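Local coordinates for galactan 1,3-beta-galactosidase (Phanerochaete chrysosporium, PDB 7BYS), which probably releases galactose from the ends of beta-1,3-galactan chains, as a family 43 glycoside hydrolase carrying a family 35 carbohydrate-binding module, at residues Asn252-Gly257 with Asp288-Asn293; Gln283-Asp288 with Gly297-Ala302; Ser372-Pro377 with Asn400-Glu405. All blocks are in the same frame, centred on the assembly; numbering follows the deposited sequence. Where two conformers were deposited one is given.

Interaction 1 (Asn252-Gly257 with Asp288-Asn293); sequences NAIYMG and DVWSVN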
# COMPACT_ATOMS: atom_id res chain seq x y z
N ASN A 252 10.92 13.83 5.64
CA ASN A 252 10.15 13.21 4.58
C ASN A 252 8.96 12.45 5.16
O ASN A 252 8.41 12.83 6.20
CB ASN A 252 11.06 12.33 3.72
CG ASN A 252 12.24 13.11 3.13
OD1 ASN A 252 12.06 13.95 2.26
ND2 ASN A 252 13.44 12.84 3.63
N ALA A 253 8.54 11.37 4.50
CA ALA A 253 7.41 10.58 4.96
C ALA A 253 7.52 9.21 4.31
O ALA A 253 8.39 8.97 3.47
CB ALA A 253 6.09 11.26 4.57
N ILE A 254 6.63 8.31 4.72
CA ILE A 254 6.49 7.01 4.09
C ILE A 254 5.10 6.93 3.48
O ILE A 254 4.10 7.13 4.17
CB ILE A 254 6.68 5.86 5.09
CG1 ILE A 254 8.05 5.96 5.75
CG2 ILE A 254 6.48 4.52 4.38
CD1 ILE A 254 8.25 4.97 6.85
N TYR A 255 5.06 6.65 2.18
CA TYR A 255 3.81 6.30 1.51
C TYR A 255 3.50 4.84 1.82
O TYR A 255 4.30 3.95 1.50
CB TYR A 255 3.98 6.48 0.01
CG TYR A 255 2.86 5.88 -0.78
CD1 TYR A 255 1.68 6.58 -0.97
CD2 TYR A 255 2.96 4.60 -1.34
CE1 TYR A 255 0.62 6.05 -1.68
CE2 TYR A 255 1.89 4.04 -2.05
CZ TYR A 255 0.73 4.78 -2.22
OH TYR A 255 -0.33 4.25 -2.92
N MET A 256 2.36 4.59 2.47
CA MET A 256 1.91 3.23 2.73
C MET A 256 0.64 3.02 1.92
O MET A 256 -0.37 3.68 2.18
CB MET A 256 1.64 2.97 4.21
CG MET A 256 2.85 3.19 5.07
SD MET A 256 2.38 3.11 6.81
CE MET A 256 4.01 3.04 7.58
N GLY A 257 0.71 2.13 0.93
CA GLY A 257 -0.42 1.83 0.08
C GLY A 257 -0.76 0.35 0.09
O GLY A 257 -0.00 -0.49 0.60
N ASP A 288 12.78 -0.84 -4.80
CA ASP A 288 12.32 -2.22 -4.66
C ASP A 288 12.67 -2.78 -3.29
O ASP A 288 11.92 -3.58 -2.73
CB ASP A 288 12.98 -3.12 -5.71
CG ASP A 288 12.67 -2.71 -7.15
OD1 ASP A 288 11.50 -2.45 -7.47
OD2 ASP A 288 13.61 -2.66 -7.96
N VAL A 289 13.80 -2.35 -2.73
CA VAL A 289 14.30 -2.79 -1.43
C VAL A 289 14.86 -1.56 -0.73
O VAL A 289 15.76 -0.90 -1.25
CB VAL A 289 15.41 -3.85 -1.60
CG1 VAL A 289 15.92 -4.30 -0.24
CG2 VAL A 289 14.91 -5.05 -2.41
N TRP A 290 14.32 -1.23 0.43
CA TRP A 290 14.85 -0.10 1.18
C TRP A 290 14.77 -0.39 2.67
O TRP A 290 14.03 -1.27 3.11
CB TRP A 290 14.17 1.24 0.83
CG TRP A 290 12.69 1.29 1.04
CD1 TRP A 290 11.73 0.73 0.25
CD2 TRP A 290 11.99 2.00 2.07
NE1 TRP A 290 10.48 1.02 0.75
CE2 TRP A 290 10.61 1.80 1.86
CE3 TRP A 290 12.41 2.76 3.17
CZ2 TRP A 290 9.64 2.35 2.71
CZ3 TRP A 290 11.44 3.29 4.01
CH2 TRP A 290 10.08 3.10 3.78
N SER A 291 15.55 0.37 3.44
CA SER A 291 15.59 0.22 4.88
C SER A 291 15.16 1.53 5.52
O SER A 291 15.33 2.61 4.95
CB SER A 291 17.01 -0.12 5.35
OG SER A 291 17.39 -1.40 4.88
N VAL A 292 14.60 1.43 6.72
CA VAL A 292 14.07 2.59 7.43
C VAL A 292 14.70 2.64 8.81
O VAL A 292 14.94 1.60 9.44
CB VAL A 292 12.52 2.56 7.50
CG1 VAL A 292 12.02 1.41 8.38
CG2 VAL A 292 11.99 3.89 7.99
N ASN A 293 14.98 3.85 9.28
CA ASN A 293 15.44 4.09 10.65
C ASN A 293 14.43 5.08 11.21
O ASN A 293 14.58 6.29 11.03
CB ASN A 293 16.86 4.64 10.72
CG ASN A 293 17.35 4.80 12.16
OD1 ASN A 293 16.56 4.89 13.11
ND2 ASN A 293 18.67 4.84 12.33
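Ile254 meets Trp290 and Val292 where a short beta hairpin packs on one sheet of the catalytic domain, a sheet that corresponds to a blade of the five-bladed beta-propeller of family 43 glycoside hydrolases. Segment 252-257 belongs to a strand inside the blade, whereas Trp290 and Val292 lie on the first strand of the hairpin. The nearest CA atoms across the contact, those of Ile254 and Val292, are 9.4 Å apart, so side chains alone bridge two layers and no hydrogen bond joins the segments.

The apolar contact is small and fully buried. Trp290 presents the edge of its six-membered ring: Ile254 CG2 lies near the indole plane, 3.9 Å from Trp290 CH2, so that Ile254 meets the ring at its edge and not over a face. Ile254 CG1 adds a second approach to the same corner, 4.0 Å from Trp290 CH2. With Trp290 CG set between its backbone N and carbonyl carbon (chi1 58°), the indole extends from its strand toward the blade. Trp290 and Val292, two residues apart on the strand, both direct their side chains to this side, and Leu249 of the neighbouring strand 242-249 touches both Ile254 and Val292.

Two polar groups beside the patch have partners. The indole NE1 donates to Trp272 O, a bond to strand 269-276 that should help to fix the rotation of the ring, and Val292 N donates to OD1 of Asn1, at the chain's start.

Ile254 has CG1 beside its backbone N (chi1 -58°) and CG2 anti to that N. CD1, carried on CG1, touches both hairpin side chains, 4.0 Å from Trp290 CH2 and 4.1 Å from Val292 CG2.

Interaction 2 (Gln283-Asp288 with Gly297-Ala302); sequences QIVHAD and GTYSVA
Tyr299 carries the flat group here, and Val285 comes to its phenol end at a slant, with Val285 CG2 3.8 Å from Tyr299 OH and 4.5 Å from Tyr299 CZ. Pro274 and Trp290 also touch the tyrosine side chain. The hydroxyl is hydrogen-bonded to Asp276 OD2 on strand 269-276, which tethers the ring's far end to the blade.

The rest of the contact is aliphatic. Val301 turns both methyls to the facing segment: CG1 lies 3.7 Å from Ala287 CB, and CG2 lies 3.9 Å from the same Ala287 CB while also reaching Val285 CG1 at 4.1 Å. Val285 splits its methyls: CG1, anti to the backbone N (chi1 179°), meets Val301, and CG2 meets the tyrosine. No hydrogen bond crosses, although the CA atoms of Ala287 and Val301 come within 6.1 Å.

Val285 and Ala287 lie on the chain leaving the short edge strand 283-284; Tyr299 and Val301 lie on the second strand of a two-stranded hairpin. That hairpin, with a G1 beta bulge in which Gly297 and Thr298 face Asn293, packs beside the last blade of a five-bladed propeller.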
# COMPACT_ATOMS: atom_id res chain seq x y z
N GLN A 283 7.31 13.05 -3.68
CA GLN A 283 7.38 12.09 -4.78
C GLN A 283 7.75 10.74 -4.21
O GLN A 283 8.65 10.64 -3.37
CB GLN A 283 8.44 12.49 -5.81
CG GLN A 283 8.05 13.63 -6.75
CD GLN A 283 6.80 13.33 -7.55
OE1 GLN A 283 6.82 12.54 -8.50
NE2 GLN A 283 5.70 13.95 -7.17
N ILE A 284 7.04 9.69 -4.64
CA ILE A 284 7.43 8.34 -4.27
C ILE A 284 8.82 8.06 -4.82
O ILE A 284 9.11 8.35 -5.99
CB ILE A 284 6.40 7.34 -4.81
CG1 ILE A 284 5.14 7.33 -3.93
CG2 ILE A 284 7.02 5.94 -4.93
CD1 ILE A 284 4.03 6.43 -4.46
N VAL A 285 9.69 7.52 -3.97
CA VAL A 285 10.97 6.97 -4.40
C VAL A 285 10.72 5.49 -4.69
O VAL A 285 10.43 4.72 -3.78
CB VAL A 285 12.02 7.14 -3.31
CG1 VAL A 285 13.36 6.54 -3.75
CG2 VAL A 285 12.16 8.60 -2.93
N HIS A 286 10.81 5.10 -5.96
CA HIS A 286 10.53 3.71 -6.32
C HIS A 286 11.75 2.86 -5.98
O HIS A 286 12.67 2.69 -6.79
CB HIS A 286 10.17 3.59 -7.79
CG HIS A 286 9.83 2.20 -8.20
ND1 HIS A 286 10.66 1.44 -9.01
CD2 HIS A 286 8.80 1.40 -7.85
CE1 HIS A 286 10.12 0.25 -9.18
NE2 HIS A 286 8.99 0.20 -8.49
N ALA A 287 11.74 2.31 -4.77
CA ALA A 287 12.84 1.52 -4.23
C ALA A 287 12.32 0.11 -3.99
O ALA A 287 11.52 -0.11 -3.06
CB ALA A 287 13.33 2.12 -2.91
N ASP A 288 12.78 -0.84 -4.80
CA ASP A 288 12.32 -2.22 -4.66
C ASP A 288 12.67 -2.78 -3.29
O ASP A 288 11.92 -3.58 -2.73
CB ASP A 288 12.98 -3.12 -5.71
CG ASP A 288 12.67 -2.71 -7.15
OD1 ASP A 288 11.50 -2.45 -7.47
OD2 ASP A 288 13.61 -2.66 -7.96
N GLY A 297 14.59 9.09 11.62
CA GLY A 297 13.79 9.76 10.61
C GLY A 297 14.39 9.66 9.22
O GLY A 297 14.29 10.61 8.44
N THR A 298 15.04 8.53 8.91
CA THR A 298 15.79 8.39 7.67
C THR A 298 15.40 7.09 6.97
O THR A 298 14.79 6.19 7.55
CB THR A 298 17.31 8.40 7.92
OG1 THR A 298 17.67 7.28 8.74
CG2 THR A 298 17.73 9.70 8.59
N TYR A 299 15.74 7.03 5.70
CA TYR A 299 15.59 5.82 4.91
C TYR A 299 16.84 5.65 4.07
O TYR A 299 17.56 6.62 3.80
CB TYR A 299 14.34 5.85 4.02
CG TYR A 299 14.38 6.90 2.93
CD1 TYR A 299 13.92 8.20 3.15
CD2 TYR A 299 14.88 6.59 1.67
CE1 TYR A 299 13.96 9.16 2.14
CE2 TYR A 299 14.92 7.53 0.66
CZ TYR A 299 14.46 8.81 0.90
OH TYR A 299 14.51 9.75 -0.11
N SER A 300 17.09 4.42 3.64
CA SER A 300 18.23 4.10 2.78
C SER A 300 17.80 3.12 1.71
O SER A 300 17.28 2.04 2.02
CB SER A 300 19.39 3.51 3.58
OG SER A 300 20.50 3.27 2.73
N VAL A 301 18.03 3.48 0.45
CA VAL A 301 17.65 2.64 -0.69
C VAL A 301 18.77 1.67 -0.99
O VAL A 301 19.93 2.08 -1.15
CB VAL A 301 17.33 3.52 -1.91
CG1 VAL A 301 17.01 2.65 -3.11
CG2 VAL A 301 16.17 4.45 -1.60
N ALA A 302 18.44 0.38 -1.09
CA ALA A 302 19.45 -0.63 -1.39
C ALA A 302 19.88 -0.53 -2.84
O ALA A 302 19.06 -0.28 -3.73
CB ALA A 302 18.89 -2.02 -1.13

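Interaction 3 (Ser372-Pro377 with Asn400-Glu405); sequences SVNGGP and NLNSGE
Val373 lays its CG1 methyl against the backbone and side chain of the facing strand, 3.6 Å from Asn400 O and 3.7 Å from Leu401 CD2. CG1 stands anti to the valine's backbone N (chi1 -179°), which directs it across to Leu401, and the two side chains meet at about a right angle. The leucine is buried, its flank covered further by His353 and Ser348.

Next to this apolar pair the contact becomes polar. Asn374 and Asn402 bring the NH2 ends of their amides together, the planes nearly parallel (14° apart) but stepped, one lying above the level of the other. The atoms that meet are both donors, Asn374 ND2 and Asn402 ND2, 3.5 Å apart and not hydrogen-bonded. A water accepts from Asn374 ND2 at 2.7 Å and gives a weak, long bond to Asn400 O. Strand 405-410 fixes the amide of Asn374: Ser407 N donates to its OD1, and its ND2 donates to Asn406 OD1.

Asn374 sits in a type I' turn from Val373 to Gly376, closed by Gly376 N to Val373 O. Ser372 OG reinforces this turn by donating to Gly376 O at 2.8 Å, tilted 16° from the carbonyl plane.

The contact lies at a margin of the beta-sandwich of the carbohydrate-binding module, where strands 367-373 and 392-402 belong to different sheets and the chain turns the corner at Ser403 and Gly404. No direct hydrogen bond links the two segments; the polar link between them is indirect, passing through Asn406 OD1, which takes both Asn374 ND2 and Asn402 N, and through a water held well by Asn374 ND2 but only weakly by Asn400 O.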
# COMPACT_ATOMS: atom_id res chain seq x y z
N SER A 372 13.70 -20.34 -11.93
CA SER A 372 14.55 -21.44 -11.50
C SER A 372 15.98 -20.94 -11.42
O SER A 372 16.48 -20.33 -12.37
CB SER A 372 14.45 -22.57 -12.53
OG SER A 372 15.53 -23.48 -12.41
N VAL A 373 16.64 -21.20 -10.30
CA VAL A 373 18.01 -20.75 -10.09
C VAL A 373 18.94 -21.95 -10.23
O VAL A 373 18.77 -22.95 -9.54
CB VAL A 373 18.19 -20.11 -8.70
CG1 VAL A 373 19.62 -19.63 -8.52
CG2 VAL A 373 17.21 -18.95 -8.52
N ASN A 374 19.92 -21.83 -11.13
CA ASN A 374 20.92 -22.87 -11.33
C ASN A 374 20.28 -24.24 -11.55
O ASN A 374 20.76 -25.26 -11.05
CB ASN A 374 21.93 -22.89 -10.18
CG ASN A 374 22.66 -21.57 -10.04
OD1 ASN A 374 23.08 -20.97 -11.03
ND2 ASN A 374 22.81 -21.10 -8.81
N GLY A 375 19.16 -24.26 -12.26
CA GLY A 375 18.46 -25.49 -12.54
C GLY A 375 17.66 -26.06 -11.39
O GLY A 375 17.20 -27.20 -11.49
N GLY A 376 17.48 -25.30 -10.30
CA GLY A 376 16.74 -25.80 -9.17
C GLY A 376 15.24 -25.82 -9.43
O GLY A 376 14.75 -25.36 -10.47
N PRO A 377 14.48 -26.36 -8.47
CA PRO A 377 13.02 -26.37 -8.62
C PRO A 377 12.48 -24.96 -8.80
O PRO A 377 12.99 -24.00 -8.21
CB PRO A 377 12.54 -26.97 -7.29
CG PRO A 377 13.73 -27.69 -6.74
CD PRO A 377 14.93 -26.93 -7.19
N ASN A 400 17.87 -17.93 -3.51
CA ASN A 400 19.12 -18.42 -2.93
C ASN A 400 20.15 -18.58 -4.04
O ASN A 400 19.97 -19.40 -4.94
CB ASN A 400 18.89 -19.76 -2.23
CG ASN A 400 18.22 -19.60 -0.87
OD1 ASN A 400 18.46 -18.62 -0.17
ND2 ASN A 400 17.38 -20.56 -0.51
N LEU A 401 21.22 -17.79 -3.97
CA LEU A 401 22.27 -17.79 -4.97
C LEU A 401 23.56 -18.35 -4.37
O LEU A 401 23.71 -18.45 -3.15
CB LEU A 401 22.53 -16.36 -5.48
CG LEU A 401 21.32 -15.59 -6.02
CD1 LEU A 401 21.71 -14.17 -6.37
CD2 LEU A 401 20.77 -16.32 -7.23
N ASN A 402 24.48 -18.72 -5.25
CA ASN A 402 25.78 -19.22 -4.83
C ASN A 402 26.83 -18.13 -5.01
O ASN A 402 26.68 -17.21 -5.81
CB ASN A 402 26.19 -20.45 -5.65
CG ASN A 402 25.25 -21.62 -5.45
OD1 ASN A 402 24.71 -21.81 -4.36
ND2 ASN A 402 25.06 -22.40 -6.50
N SER A 403 27.92 -18.25 -4.24
CA SER A 403 29.05 -17.37 -4.47
C SER A 403 29.61 -17.60 -5.87
O SER A 403 29.76 -18.74 -6.32
CB SER A 403 30.14 -17.61 -3.42
OG SER A 403 31.06 -16.54 -3.41
N GLY A 404 29.90 -16.51 -6.56
CA GLY A 404 30.34 -16.60 -7.94
C GLY A 404 29.22 -16.34 -8.92
O GLY A 404 28.37 -15.47 -8.68
N GLU A 405 29.20 -17.08 -10.02
CA GLU A 405 28.23 -16.84 -11.08
C GLU A 405 27.03 -17.76 -10.91
O GLU A 405 27.14 -18.89 -10.45
CB GLU A 405 28.87 -17.06 -12.45
CG GLU A 405 30.18 -16.30 -12.65
CD GLU A 405 29.98 -14.81 -12.91
OE1 GLU A 405 28.89 -14.27 -12.60
OE2 GLU A 405 30.92 -14.17 -13.42
O HOH W 1 21.63 -21.82 -6.52

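Overall arrangement
Interactions 1 and 2 adjoin in the catalytic domain, their centres about 5 Å apart, and hold the two strands of one hairpin: 290-293 in the first, 298-301 in the second. Backbone hydrogen bonds probably join them, Ser291 N to Ser300 O at 2.8 Å for one, and Asp288 belongs to both. Interaction 1 is fully buried; interaction 2 runs from a buried alanine to an exposed valine, and both are essentially apolar. Interaction 3 stands apart in the carbohydrate-binding module, its centre about 29 Å from that of interaction 1 and about 28 Å from that of interaction 2. It is a surface contact, adding asparagines and water to one apolar pair.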